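Local coordinates for protein succinyl-CoA ligase (ADP-forming) subunit alpha (PDB 6HXI) that binds coenzyme A and belongs to the CoA-ligase family, combining a Rossmann-like CoA-binding region with a largely helical region related to the citrate synthase C-terminal domain, at residues S92-T97 and S121-A126; V109-E114 and K133-P138; G137-G142 and G203-P208. One frame throughout, in Å; residues are numbered along the deposited sequence. Where two conformers were deposited one is given.

Interaction 1 (S92-T97 and S121-A126); sequences SAFETT and SRVMAA. With COA (coenzyme A), chain G.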
loop_
_atom_site.group_PDB
_atom_site.type_symbol
_atom_site.label_atom_id
_atom_site.label_comp_id
_atom_site.label_asym_id
_atom_site.label_seq_id
_atom_site.Cartn_x
_atom_site.Cartn_y
_atom_site.Cartn_z
ATOM N N SER B 92 38.217 -18.610 -15.846
ATOM C CA SER B 92 38.654 -17.715 -14.772
ATOM C C SER B 92 39.711 -18.292 -13.833
ATOM O O SER B 92 40.247 -17.565 -12.996
ATOM C CB SER B 92 37.446 -17.275 -13.954
ATOM O OG SER B 92 36.572 -16.499 -14.755
ATOM N N ALA B 93 39.966 -19.602 -13.936
ATOM C CA ALA B 93 40.900 -20.342 -13.092
ATOM C C ALA B 93 42.297 -19.737 -13.069
ATOM O O ALA B 93 42.850 -19.581 -11.981
ATOM C CB ALA B 93 40.950 -21.791 -13.521
ATOM N N PHE B 94 42.856 -19.348 -14.250
ATOM C CA PHE B 94 44.192 -18.758 -14.304
ATOM C C PHE B 94 44.312 -17.444 -13.548
ATOM O O PHE B 94 45.148 -17.337 -12.659
ATOM C CB PHE B 94 44.678 -18.603 -15.750
ATOM C CG PHE B 94 46.083 -18.059 -15.917
ATOM C CD1 PHE B 94 47.191 -18.883 -15.755
ATOM C CD2 PHE B 94 46.295 -16.736 -16.297
ATOM C CE1 PHE B 94 48.486 -18.378 -15.925
ATOM C CE2 PHE B 94 47.586 -16.236 -16.475
ATOM C CZ PHE B 94 48.673 -17.060 -16.293
ATOM N N GLU B 95 43.500 -16.445 -13.912
ATOM C CA GLU B 95 43.546 -15.121 -13.298
ATOM C C GLU B 95 43.394 -15.158 -11.763
ATOM O O GLU B 95 44.153 -14.495 -11.058
ATOM C CB GLU B 95 42.485 -14.197 -13.923
ATOM C CG GLU B 95 42.876 -13.597 -15.265
ATOM C CD GLU B 95 42.451 -12.154 -15.513
ATOM O OE1 GLU B 95 43.164 -11.448 -16.267
ATOM O OE2 GLU B 95 41.428 -11.718 -14.928
ATOM N N THR B 96 42.443 -15.951 -11.267
ATOM C CA THR B 96 42.153 -16.080 -9.832
ATOM C C THR B 96 43.273 -16.842 -9.094
ATOM O O THR B 96 43.678 -16.399 -8.022
ATOM C CB THR B 96 40.739 -16.653 -9.617
ATOM O OG1 THR B 96 40.672 -17.965 -10.183
ATOM C CG2 THR B 96 39.635 -15.747 -10.246
ATOM N N THR B 97 43.816 -17.917 -9.683
ATOM C CA THR B 97 44.941 -18.659 -9.073
ATOM C C THR B 97 46.191 -17.779 -9.001
ATOM O O THR B 97 46.858 -17.742 -7.965
ATOM C CB THR B 97 45.250 -19.956 -9.826
ATOM O OG1 THR B 97 44.061 -20.746 -9.893
ATOM C CG2 THR B 97 46.370 -20.750 -9.167
ATOM N N SER B 121 48.394 -23.616 -17.234
ATOM C CA SER B 121 48.801 -24.555 -16.171
ATOM C C SER B 121 50.314 -24.547 -15.979
ATOM O O SER B 121 50.770 -24.541 -14.835
ATOM C CB SER B 121 48.299 -25.953 -16.467
ATOM O OG SER B 121 46.895 -25.926 -16.323
ATOM N N ARG B 122 51.092 -24.532 -17.082
ATOM C CA ARG B 122 52.555 -24.454 -17.028
ATOM C C ARG B 122 52.992 -23.144 -16.347
ATOM O O ARG B 122 53.899 -23.157 -15.519
ATOM C CB ARG B 122 53.161 -24.511 -18.431
ATOM C CG ARG B 122 53.160 -25.876 -19.065
ATOM C CD ARG B 122 54.111 -25.932 -20.248
ATOM N NE ARG B 122 53.643 -25.141 -21.391
ATOM C CZ ARG B 122 52.795 -25.589 -22.314
ATOM N NH1 ARG B 122 52.434 -24.809 -23.324
ATOM N NH2 ARG B 122 52.333 -26.833 -22.256
ATOM N N VAL B 123 52.328 -22.022 -16.677
ATOM C CA VAL B 123 52.624 -20.707 -16.060
ATOM C C VAL B 123 52.258 -20.716 -14.554
ATOM O O VAL B 123 53.007 -20.152 -13.765
ATOM C CB VAL B 123 52.020 -19.508 -16.829
ATOM C CG1 VAL B 123 52.193 -18.203 -16.047
ATOM C CG2 VAL B 123 52.639 -19.395 -18.225
ATOM N N MET B 124 51.165 -21.409 -14.163
ATOM C CA MET B 124 50.770 -21.520 -12.753
ATOM C C MET B 124 51.778 -22.365 -11.969
ATOM O O MET B 124 52.196 -21.957 -10.887
ATOM C CB MET B 124 49.347 -22.088 -12.608
ATOM C CG MET B 124 48.288 -21.122 -13.085
ATOM S SD MET B 124 46.586 -21.599 -12.724
ATOM C CE MET B 124 46.336 -22.914 -13.873
ATOM N N ALA B 125 52.180 -23.529 -12.542
ATOM C CA ALA B 125 53.159 -24.466 -11.989
ATOM C C ALA B 125 54.484 -23.791 -11.762
ATOM O O ALA B 125 55.028 -23.918 -10.668
ATOM C CB ALA B 125 53.340 -25.669 -12.912
ATOM N N ALA B 126 54.998 -23.049 -12.783
ATOM C CA ALA B 126 56.260 -22.318 -12.708
ATOM C C ALA B 126 56.171 -21.179 -11.659
ATOM O O ALA B 126 57.119 -20.989 -10.891
ATOM C CB ALA B 126 56.608 -21.757 -14.067
HETATM N N1A COA G . 24.909 -13.239 -16.819
HETATM C C2A COA G . 26.130 -13.393 -17.343
HETATM N N3A COA G . 27.044 -14.337 -17.076
HETATM C C4A COA G . 26.618 -15.161 -16.106
HETATM C C5A COA G . 25.391 -15.122 -15.468
HETATM C C6A COA G . 24.488 -14.123 -15.883
HETATM N N6A COA G . 23.240 -14.023 -15.428
HETATM N N7A COA G . 25.336 -16.064 -14.452
HETATM C C8A COA G . 26.505 -16.650 -14.506
HETATM N N9A COA G . 27.336 -16.153 -15.478
HETATM C C1B COA G . 28.710 -16.557 -15.772
HETATM C C2B COA G . 29.685 -16.475 -14.604
HETATM O O2B COA G . 30.169 -15.142 -14.427
HETATM C C3B COA G . 30.779 -17.432 -15.090
HETATM O O3B COA G . 31.654 -16.807 -16.054
HETATM P P3B COA G . 33.165 -17.255 -16.299
HETATM O O7A COA G . 33.146 -18.722 -16.569
HETATM O O8A COA G . 33.645 -16.440 -17.446
HETATM O O9A COA G . 33.933 -16.850 -15.028
HETATM C C4B COA G . 30.018 -18.479 -15.913
HETATM O O4B COA G . 28.720 -17.910 -16.183
HETATM C C5B COA G . 29.869 -19.830 -15.260
HETATM O O5B COA G . 29.488 -19.614 -13.887
HETATM P P1A COA G . 30.139 -20.494 -12.673
HETATM O O1A COA G . 29.382 -20.419 -11.398
HETATM O O2A COA G . 31.627 -20.227 -12.507
HETATM O O3A COA G . 29.932 -21.906 -13.387
HETATM P P2A COA G . 29.987 -23.466 -13.073
HETATM O O4A COA G . 28.662 -23.928 -12.615
HETATM O O5A COA G . 30.359 -24.118 -14.384
HETATM O O6A COA G . 31.123 -23.693 -11.940
HETATM C CBP COA G . 32.969 -25.273 -11.716
HETATM C CCP COA G . 32.505 -23.922 -12.272
HETATM C CDP COA G . 34.452 -25.451 -12.068
HETATM C CEP COA G . 32.798 -25.338 -10.185
HETATM C CAP COA G . 32.120 -26.397 -12.373
HETATM O OAP COA G . 32.019 -26.213 -13.773
HETATM C C9P COA G . 32.543 -27.831 -12.083
HETATM O O9P COA G . 32.211 -28.369 -11.024
HETATM N N8P COA G . 33.265 -28.452 -13.031
HETATM C C7P COA G . 33.821 -29.786 -12.854
HETATM C C6P COA G . 35.325 -29.765 -12.848
HETATM C C5P COA G . 35.918 -31.153 -12.769
HETATM O O5P COA G . 35.321 -32.121 -13.238
HETATM N N4P COA G . 37.092 -31.259 -12.148
HETATM C C3P COA G . 37.743 -32.538 -11.895
HETATM C C2P COA G . 37.192 -33.243 -10.672
HETATM S S1P COA G . 38.263 -34.686 -10.422
#
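Chi1 of -177° turns CG of Phe-94 opposite its own backbone nitrogen, which sends the ring across to Val-123 and Met-124, while chi2 of -171° keeps Met-124 stretched out until its sulfur meets Thr-97. Val-123 comes in at the ring edge, with CG1 3.7 Å from Phe-94 CZ, whereas Met-124 CG packs obliquely 3.7 Å from Phe-94 CD1. Met-124 SD lies 5.3 Å from the Phe-94 ring centroid, a slanted Met-aromatic contact. A large flat ring and a flexible thioether suit this place, since the axes of the two helical segments are 10.4 Å apart and long side chains must bridge them. Thr-97 CB receives Met-124 SD at 3.6 Å, the two side chains crossing at about a right angle. Thr-97 OG1 donates to Ala-93 O at 2.7 Å within its helix and is also hydrogen-bonded to Asn-86; Thr-97 N reaches Ala-93 O from the opposite face of its carbonyl plane. At the start of that helix, Ser-92 OG donates to O9A on the 3'-phosphate of coenzyme A at 2.7 Å, a small hydroxyl suiting close approach. Lys-479 of the second subunit bonds both this hydroxyl and the ligand. The segments run nearly parallel, at 14°, as successive helices on one face of a Rossmann-like sheet do, with the first helix starting at the 3'-phosphate.

Interaction 2 (V109-E114 and K133-P138); sequences VAVIAE and KIVIGP. With COA (coenzyme A), chain G.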
loop_
_atom_site.group_PDB
_atom_site.type_symbol
_atom_site.label_atom_id
_atom_site.label_comp_id
_atom_site.label_asym_id
_atom_site.label_seq_id
_atom_site.Cartn_x
_atom_site.Cartn_y
_atom_site.Cartn_z
ATOM N N VAL B 109 46.978 -23.478 -3.522
ATOM C CA VAL B 109 45.804 -23.216 -4.326
ATOM C C VAL B 109 45.415 -24.537 -4.978
ATOM O O VAL B 109 46.249 -25.154 -5.639
ATOM C CB VAL B 109 45.940 -22.074 -5.385
ATOM C CG1 VAL B 109 44.589 -21.760 -6.017
ATOM C CG2 VAL B 109 46.569 -20.813 -4.801
ATOM N N ALA B 110 44.162 -24.973 -4.779
ATOM C CA ALA B 110 43.612 -26.163 -5.411
ATOM C C ALA B 110 42.696 -25.683 -6.523
ATOM O O ALA B 110 41.736 -24.953 -6.250
ATOM C CB ALA B 110 42.826 -26.988 -4.392
ATOM N N VAL B 111 43.037 -26.011 -7.772
ATOM C CA VAL B 111 42.302 -25.633 -8.984
ATOM C C VAL B 111 41.383 -26.789 -9.391
ATOM O O VAL B 111 41.854 -27.827 -9.840
ATOM C CB VAL B 111 43.241 -25.180 -10.144
ATOM C CG1 VAL B 111 42.436 -24.631 -11.313
ATOM C CG2 VAL B 111 44.258 -24.144 -9.668
ATOM N N ILE B 112 40.081 -26.596 -9.250
ATOM C CA ILE B 112 39.077 -27.622 -9.545
ATOM C C ILE B 112 38.709 -27.682 -11.038
ATOM O O ILE B 112 38.391 -28.763 -11.531
ATOM C CB ILE B 112 37.797 -27.433 -8.651
ATOM C CG1 ILE B 112 38.124 -27.245 -7.123
ATOM C CG2 ILE B 112 36.745 -28.520 -8.862
ATOM C CD1 ILE B 112 39.015 -28.206 -6.404
ATOM N N ALA B 113 38.708 -26.532 -11.738
ATOM C CA ALA B 113 38.267 -26.457 -13.126
ATOM C C ALA B 113 38.938 -27.417 -14.068
ATOM O O ALA B 113 40.143 -27.639 -14.005
ATOM C CB ALA B 113 38.398 -25.040 -13.661
ATOM N N GLU B 114 38.125 -27.998 -14.941
ATOM C CA GLU B 114 38.520 -28.878 -16.018
ATOM C C GLU B 114 38.457 -28.014 -17.289
ATOM O O GLU B 114 37.573 -27.150 -17.403
ATOM C CB GLU B 114 37.535 -30.049 -16.121
ATOM C CG GLU B 114 38.030 -31.133 -17.080
ATOM C CD GLU B 114 37.450 -32.534 -16.966
ATOM O OE1 GLU B 114 38.225 -33.505 -17.138
ATOM O OE2 GLU B 114 36.221 -32.664 -16.752
ATOM N N LYS B 133 55.380 -22.247 -3.435
ATOM C CA LYS B 133 53.964 -22.476 -3.173
ATOM C C LYS B 133 53.497 -23.776 -3.836
ATOM O O LYS B 133 54.298 -24.437 -4.496
ATOM C CB LYS B 133 53.158 -21.242 -3.580
ATOM C CG LYS B 133 53.466 -20.071 -2.656
ATOM C CD LYS B 133 52.778 -18.779 -3.025
ATOM C CE LYS B 133 53.363 -17.679 -2.174
ATOM N NZ LYS B 133 52.447 -16.529 -2.095
ATOM N N ILE B 134 52.253 -24.200 -3.585
ATOM C CA ILE B 134 51.745 -25.454 -4.165
ATOM C C ILE B 134 50.455 -25.233 -4.948
ATOM O O ILE B 134 49.549 -24.561 -4.452
ATOM C CB ILE B 134 51.621 -26.597 -3.093
ATOM C CG1 ILE B 134 53.019 -27.036 -2.581
ATOM C CG2 ILE B 134 50.838 -27.827 -3.595
ATOM C CD1 ILE B 134 53.389 -26.444 -1.224
ATOM N N VAL B 135 50.380 -25.788 -6.168
ATOM C CA VAL B 135 49.158 -25.762 -6.955
ATOM C C VAL B 135 48.711 -27.221 -7.143
ATOM O O VAL B 135 49.445 -28.010 -7.737
ATOM C CB VAL B 135 49.226 -24.979 -8.307
ATOM C CG1 VAL B 135 47.936 -25.156 -9.115
ATOM C CG2 VAL B 135 49.492 -23.506 -8.074
ATOM N N ILE B 136 47.546 -27.575 -6.594
ATOM C CA ILE B 136 46.963 -28.900 -6.765
ATOM C C ILE B 136 45.914 -28.694 -7.848
ATOM O O ILE B 136 45.019 -27.871 -7.696
ATOM C CB ILE B 136 46.388 -29.535 -5.457
ATOM C CG1 ILE B 136 47.530 -29.849 -4.454
ATOM C CG2 ILE B 136 45.610 -30.810 -5.757
ATOM C CD1 ILE B 136 47.235 -29.430 -3.094
ATOM N N GLY B 137 46.100 -29.370 -8.968
ATOM C CA GLY B 137 45.231 -29.255 -10.126
ATOM C C GLY B 137 45.955 -28.637 -11.301
ATOM O O GLY B 137 47.189 -28.603 -11.297
ATOM N N PRO B 138 45.251 -28.175 -12.355
ATOM C CA PRO B 138 43.780 -28.121 -12.531
ATOM C C PRO B 138 43.145 -29.485 -12.740
ATOM O O PRO B 138 43.861 -30.491 -12.801
ATOM C CB PRO B 138 43.599 -27.216 -13.776
ATOM C CG PRO B 138 44.950 -26.574 -14.026
ATOM C CD PRO B 138 45.948 -27.571 -13.508
HETATM N N1A COA G . 24.909 -13.239 -16.819
HETATM C C2A COA G . 26.130 -13.393 -17.343
HETATM N N3A COA G . 27.044 -14.337 -17.076
HETATM C C4A COA G . 26.618 -15.161 -16.106
HETATM C C5A COA G . 25.391 -15.122 -15.468
HETATM C C6A COA G . 24.488 -14.123 -15.883
HETATM N N6A COA G . 23.240 -14.023 -15.428
HETATM N N7A COA G . 25.336 -16.064 -14.452
HETATM C C8A COA G . 26.505 -16.650 -14.506
HETATM N N9A COA G . 27.336 -16.153 -15.478
HETATM C C1B COA G . 28.710 -16.557 -15.772
HETATM C C2B COA G . 29.685 -16.475 -14.604
HETATM O O2B COA G . 30.169 -15.142 -14.427
HETATM C C3B COA G . 30.779 -17.432 -15.090
HETATM O O3B COA G . 31.654 -16.807 -16.054
HETATM P P3B COA G . 33.165 -17.255 -16.299
HETATM O O7A COA G . 33.146 -18.722 -16.569
HETATM O O8A COA G . 33.645 -16.440 -17.446
HETATM O O9A COA G . 33.933 -16.850 -15.028
HETATM C C4B COA G . 30.018 -18.479 -15.913
HETATM O O4B COA G . 28.720 -17.910 -16.183
HETATM C C5B COA G . 29.869 -19.830 -15.260
HETATM O O5B COA G . 29.488 -19.614 -13.887
HETATM P P1A COA G . 30.139 -20.494 -12.673
HETATM O O1A COA G . 29.382 -20.419 -11.398
HETATM O O2A COA G . 31.627 -20.227 -12.507
HETATM O O3A COA G . 29.932 -21.906 -13.387
HETATM P P2A COA G . 29.987 -23.466 -13.073
HETATM O O4A COA G . 28.662 -23.928 -12.615
HETATM O O5A COA G . 30.359 -24.118 -14.384
HETATM O O6A COA G . 31.123 -23.693 -11.940
HETATM C CBP COA G . 32.969 -25.273 -11.716
HETATM C CCP COA G . 32.505 -23.922 -12.272
HETATM C CDP COA G . 34.452 -25.451 -12.068
HETATM C CEP COA G . 32.798 -25.338 -10.185
HETATM C CAP COA G . 32.120 -26.397 -12.373
HETATM O OAP COA G . 32.019 -26.213 -13.773
HETATM C C9P COA G . 32.543 -27.831 -12.083
HETATM O O9P COA G . 32.211 -28.369 -11.024
HETATM N N8P COA G . 33.265 -28.452 -13.031
HETATM C C7P COA G . 33.821 -29.786 -12.854
HETATM C C6P COA G . 35.325 -29.765 -12.848
HETATM C C5P COA G . 35.918 -31.153 -12.769
HETATM O O5P COA G . 35.321 -32.121 -13.238
HETATM N N4P COA G . 37.092 -31.259 -12.148
HETATM C C3P COA G . 37.743 -32.538 -11.895
HETATM C C2P COA G . 37.192 -33.243 -10.672
HETATM S S1P COA G . 38.263 -34.686 -10.422
#
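The flat groups that meet here are the peptide units of Val-109 to Val-111 and Ile-134 to Ile-136, joined as parallel neighbours in a mixed sheet, one face of which carries Val-109, Val-111 and Val-135 and the other Ala-110 and Ile-136. Helices 93-102 and 118-130 pack on the valine face; Ile-151 touches Ala-110 and Leu-8 touches Ile-136 on the other. Val-109 N donates to Ile-134 O at 2.9 Å, Ile-136 N to Val-109 O at 2.9 Å, and Val-111 N to Ile-136 O at 2.7 Å. Branched valines suit the extended backbone. With chi1 at -173°, Val-111 divides its methyls: CG1 lies alongside Pro-138, 3.8 Å from its CB, and CG2 rests 3.9 Å from Val-135 CG1. Past the last bridge the second strand ends at Gly-137, whose positive phi of 114° favours glycine, and at the cis peptide before Pro-138. The proline stays against the first segment, its CA making a CA-H...O contact of 3.3 Å with Val-111 O and its CB lying 3.5 Å from Ala-113 O. Ile-112, just after the first strand, offers its carbonyl to the ligand: COA N4P donates to Ile-112 O at 2.9 Å in an almost straight bond of 172°. Glu-114 lays its CB against the same amide region of the ligand. The arrangement is a beta-alpha-beta unit of a Rossmann-like sheet, strand 108-111, helix 118-130 and strand 134-136, with the CoA pocket at the C-terminal ends of the strands.

Interaction 3 (G137-G142 and G203-P208); sequences GPATVG and GGDRYP. With COA (coenzyme A), chain G.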
loop_
_atom_site.group_PDB
_atom_site.type_symbol
_atom_site.label_atom_id
_atom_site.label_comp_id
_atom_site.label_asym_id
_atom_site.label_seq_id
_atom_site.Cartn_x
_atom_site.Cartn_y
_atom_site.Cartn_z
ATOM N N GLY B 137 46.100 -29.370 -8.968
ATOM C CA GLY B 137 45.231 -29.255 -10.126
ATOM C C GLY B 137 45.955 -28.637 -11.301
ATOM O O GLY B 137 47.189 -28.603 -11.297
ATOM N N PRO B 138 45.251 -28.175 -12.355
ATOM C CA PRO B 138 43.780 -28.121 -12.531
ATOM C C PRO B 138 43.145 -29.485 -12.740
ATOM O O PRO B 138 43.861 -30.491 -12.801
ATOM C CB PRO B 138 43.599 -27.216 -13.776
ATOM C CG PRO B 138 44.950 -26.574 -14.026
ATOM C CD PRO B 138 45.948 -27.571 -13.508
ATOM N N ALA B 139 41.802 -29.512 -12.873
ATOM C CA ALA B 139 41.002 -30.712 -13.135
ATOM C C ALA B 139 41.133 -31.776 -12.034
ATOM O O ALA B 139 41.297 -32.963 -12.321
ATOM C CB ALA B 139 41.332 -31.286 -14.523
ATOM N N THR B 140 41.020 -31.346 -10.772
ATOM C CA THR B 140 41.081 -32.243 -9.618
ATOM C C THR B 140 39.954 -31.939 -8.651
ATOM O O THR B 140 39.357 -30.879 -8.757
ATOM C CB THR B 140 42.460 -32.140 -8.930
ATOM O OG1 THR B 140 42.537 -33.147 -7.929
ATOM C CG2 THR B 140 42.696 -30.794 -8.268
ATOM N N VAL B 141 39.684 -32.857 -7.709
ATOM C CA VAL B 141 38.741 -32.648 -6.598
ATOM C C VAL B 141 39.546 -32.024 -5.467
ATOM O O VAL B 141 39.002 -31.312 -4.627
ATOM C CB VAL B 141 37.961 -33.894 -6.095
ATOM C CG1 VAL B 141 36.773 -34.193 -6.988
ATOM C CG2 VAL B 141 38.875 -35.117 -5.910
ATOM N N GLY B 142 40.837 -32.323 -5.468
ATOM C CA GLY B 142 41.791 -31.811 -4.500
ATOM C C GLY B 142 42.556 -32.932 -3.828
ATOM O O GLY B 142 43.465 -33.526 -4.404
ATOM N N GLY B 203 45.227 -34.193 -10.717
ATOM C CA GLY B 203 44.411 -33.900 -11.892
ATOM C C GLY B 203 44.908 -34.708 -13.071
ATOM O O GLY B 203 45.992 -35.296 -13.007
ATOM N N GLY B 204 44.134 -34.735 -14.144
ATOM C CA GLY B 204 44.489 -35.490 -15.342
ATOM C C GLY B 204 45.037 -34.687 -16.505
ATOM O O GLY B 204 45.118 -35.188 -17.628
ATOM N N ASP B 205 45.435 -33.450 -16.251
ATOM C CA ASP B 205 45.971 -32.599 -17.290
ATOM C C ASP B 205 47.433 -32.958 -17.606
ATOM O O ASP B 205 48.162 -33.420 -16.718
ATOM C CB ASP B 205 45.807 -31.112 -16.911
ATOM C CG ASP B 205 44.376 -30.552 -16.989
ATOM O OD1 ASP B 205 43.506 -31.199 -17.611
ATOM O OD2 ASP B 205 44.141 -29.457 -16.461
ATOM N N ARG B 206 47.855 -32.755 -18.873
ATOM C CA ARG B 206 49.226 -33.036 -19.319
ATOM C C ARG B 206 50.299 -32.243 -18.524
ATOM O O ARG B 206 51.396 -32.761 -18.304
ATOM C CB ARG B 206 49.378 -32.788 -20.837
ATOM C CG ARG B 206 50.594 -33.507 -21.418
ATOM C CD ARG B 206 50.626 -33.579 -22.939
ATOM N NE ARG B 206 49.675 -34.547 -23.485
ATOM C CZ ARG B 206 49.980 -35.800 -23.784
ATOM N NH1 ARG B 206 49.060 -36.610 -24.285
ATOM N NH2 ARG B 206 51.211 -36.255 -23.587
ATOM N N TYR B 207 49.975 -31.005 -18.103
ATOM C CA TYR B 207 50.891 -30.123 -17.383
ATOM C C TYR B 207 50.266 -29.735 -16.060
ATOM O O TYR B 207 49.525 -28.755 -16.007
ATOM C CB TYR B 207 51.258 -28.899 -18.249
ATOM C CG TYR B 207 51.907 -29.302 -19.554
ATOM C CD1 TYR B 207 53.280 -29.540 -19.631
ATOM C CD2 TYR B 207 51.142 -29.519 -20.699
ATOM C CE1 TYR B 207 53.878 -29.966 -20.821
ATOM C CE2 TYR B 207 51.729 -29.946 -21.893
ATOM C CZ TYR B 207 53.097 -30.164 -21.947
ATOM O OH TYR B 207 53.666 -30.598 -23.112
ATOM N N PRO B 208 50.449 -30.527 -14.981
ATOM C CA PRO B 208 49.766 -30.170 -13.722
ATOM C C PRO B 208 50.485 -29.056 -12.959
ATOM O O PRO B 208 51.617 -28.723 -13.292
ATOM C CB PRO B 208 49.756 -31.489 -12.953
ATOM C CG PRO B 208 51.041 -32.203 -13.436
ATOM C CD PRO B 208 51.277 -31.753 -14.837
HETATM N N1A COA G . 24.909 -13.239 -16.819
HETATM C C2A COA G . 26.130 -13.393 -17.343
HETATM N N3A COA G . 27.044 -14.337 -17.076
HETATM C C4A COA G . 26.618 -15.161 -16.106
HETATM C C5A COA G . 25.391 -15.122 -15.468
HETATM C C6A COA G . 24.488 -14.123 -15.883
HETATM N N6A COA G . 23.240 -14.023 -15.428
HETATM N N7A COA G . 25.336 -16.064 -14.452
HETATM C C8A COA G . 26.505 -16.650 -14.506
HETATM N N9A COA G . 27.336 -16.153 -15.478
HETATM C C1B COA G . 28.710 -16.557 -15.772
HETATM C C2B COA G . 29.685 -16.475 -14.604
HETATM O O2B COA G . 30.169 -15.142 -14.427
HETATM C C3B COA G . 30.779 -17.432 -15.090
HETATM O O3B COA G . 31.654 -16.807 -16.054
HETATM P P3B COA G . 33.165 -17.255 -16.299
HETATM O O7A COA G . 33.146 -18.722 -16.569
HETATM O O8A COA G . 33.645 -16.440 -17.446
HETATM O O9A COA G . 33.933 -16.850 -15.028
HETATM C C4B COA G . 30.018 -18.479 -15.913
HETATM O O4B COA G . 28.720 -17.910 -16.183
HETATM C C5B COA G . 29.869 -19.830 -15.260
HETATM O O5B COA G . 29.488 -19.614 -13.887
HETATM P P1A COA G . 30.139 -20.494 -12.673
HETATM O O1A COA G . 29.382 -20.419 -11.398
HETATM O O2A COA G . 31.627 -20.227 -12.507
HETATM O O3A COA G . 29.932 -21.906 -13.387
HETATM P P2A COA G . 29.987 -23.466 -13.073
HETATM O O4A COA G . 28.662 -23.928 -12.615
HETATM O O5A COA G . 30.359 -24.118 -14.384
HETATM O O6A COA G . 31.123 -23.693 -11.940
HETATM C CBP COA G . 32.969 -25.273 -11.716
HETATM C CCP COA G . 32.505 -23.922 -12.272
HETATM C CDP COA G . 34.452 -25.451 -12.068
HETATM C CEP COA G . 32.798 -25.338 -10.185
HETATM C CAP COA G . 32.120 -26.397 -12.373
HETATM O OAP COA G . 32.019 -26.213 -13.773
HETATM C C9P COA G . 32.543 -27.831 -12.083
HETATM O O9P COA G . 32.211 -28.369 -11.024
HETATM N N8P COA G . 33.265 -28.452 -13.031
HETATM C C7P COA G . 33.821 -29.786 -12.854
HETATM C C6P COA G . 35.325 -29.765 -12.848
HETATM C C5P COA G . 35.918 -31.153 -12.769
HETATM O O5P COA G . 35.321 -32.121 -13.238
HETATM N N4P COA G . 37.092 -31.259 -12.148
HETATM C C3P COA G . 37.743 -32.538 -11.895
HETATM C C2P COA G . 37.192 -33.243 -10.672
HETATM S S1P COA G . 38.263 -34.686 -10.422
HETATM O O HOH W 1 46.161 -31.758 -13.610
#
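Gly-203 opens the second segment by pressing its CA against two carbonyls of the first, 3.3 Å from Ala-139 O and 3.6 Å from Pro-138 O, the latter a nearly straight CA-H...O contact of 166°. Glycine suits this place because its backbone angles and Pro-138 O leave no room for a side chain. Thr-140 lies beside it, with CB 3.9 Å from Gly-203 N; its OG1 accepts from Gly-142 N at 3.1 Å in an ST turn and also bonds Ala-201 O. Gly-204 continues the approach to Ala-139 O. Asp-205 turns its carboxylate to the first segment: chi1 of -73° sets CG opposite the carbonyl carbon, and OD2 comes within 3.5 Å of Pro-138 CB while OD1 lies 3.8 Å from the small methyl CB of Ala-139. One water joins the backbones, donating to Pro-138 O at 2.7 Å and accepting from Asp-205 N at 3.2 Å. Coenzyme A brings its thiol end to the backbone of Thr-140 and Val-141. Arg-206 and Tyr-207 point away from 137-142 into other buried contacts, Arg-206 forming a salt bridge with Glu-285, Tyr-207 a cation-pi contact with Arg-122 of helix 118-130 and a hydrogen bond to Ser-124 of the citrate lyase chain. The backbone of Pro-208 closes the segment, its carbonyl carbon near Gly-137 O. The pair thus joins the loop between strands 134-136 and 143-145 to the loop between strand 196-201 and helix 212-221.

In the fold
The three contacts form one compact region. The centres of interactions 1 and 2 lie about 8 Å apart, those of interactions 2 and 3 about 7 Å, and those of interactions 1 and 3 about 12 Å. Interactions 1 and 2 interleave along the chain: helix 93-102, strand 108-111, helix 118-130 and strand 134-136 follow in turn, helix 93-102 packing on the sheet through Thr-97 on Val-109 and helix 118-130 through Ser-121 on Pro-138. Gly-137 and Pro-138 belong to both interactions 2 and 3, so the first sheet leads directly into the loop that meets 203-208 beside the second sheet. Segments 92-97, 109-114 and 137-142 each touch coenzyme A, from its 3'-phosphate to its thiol end.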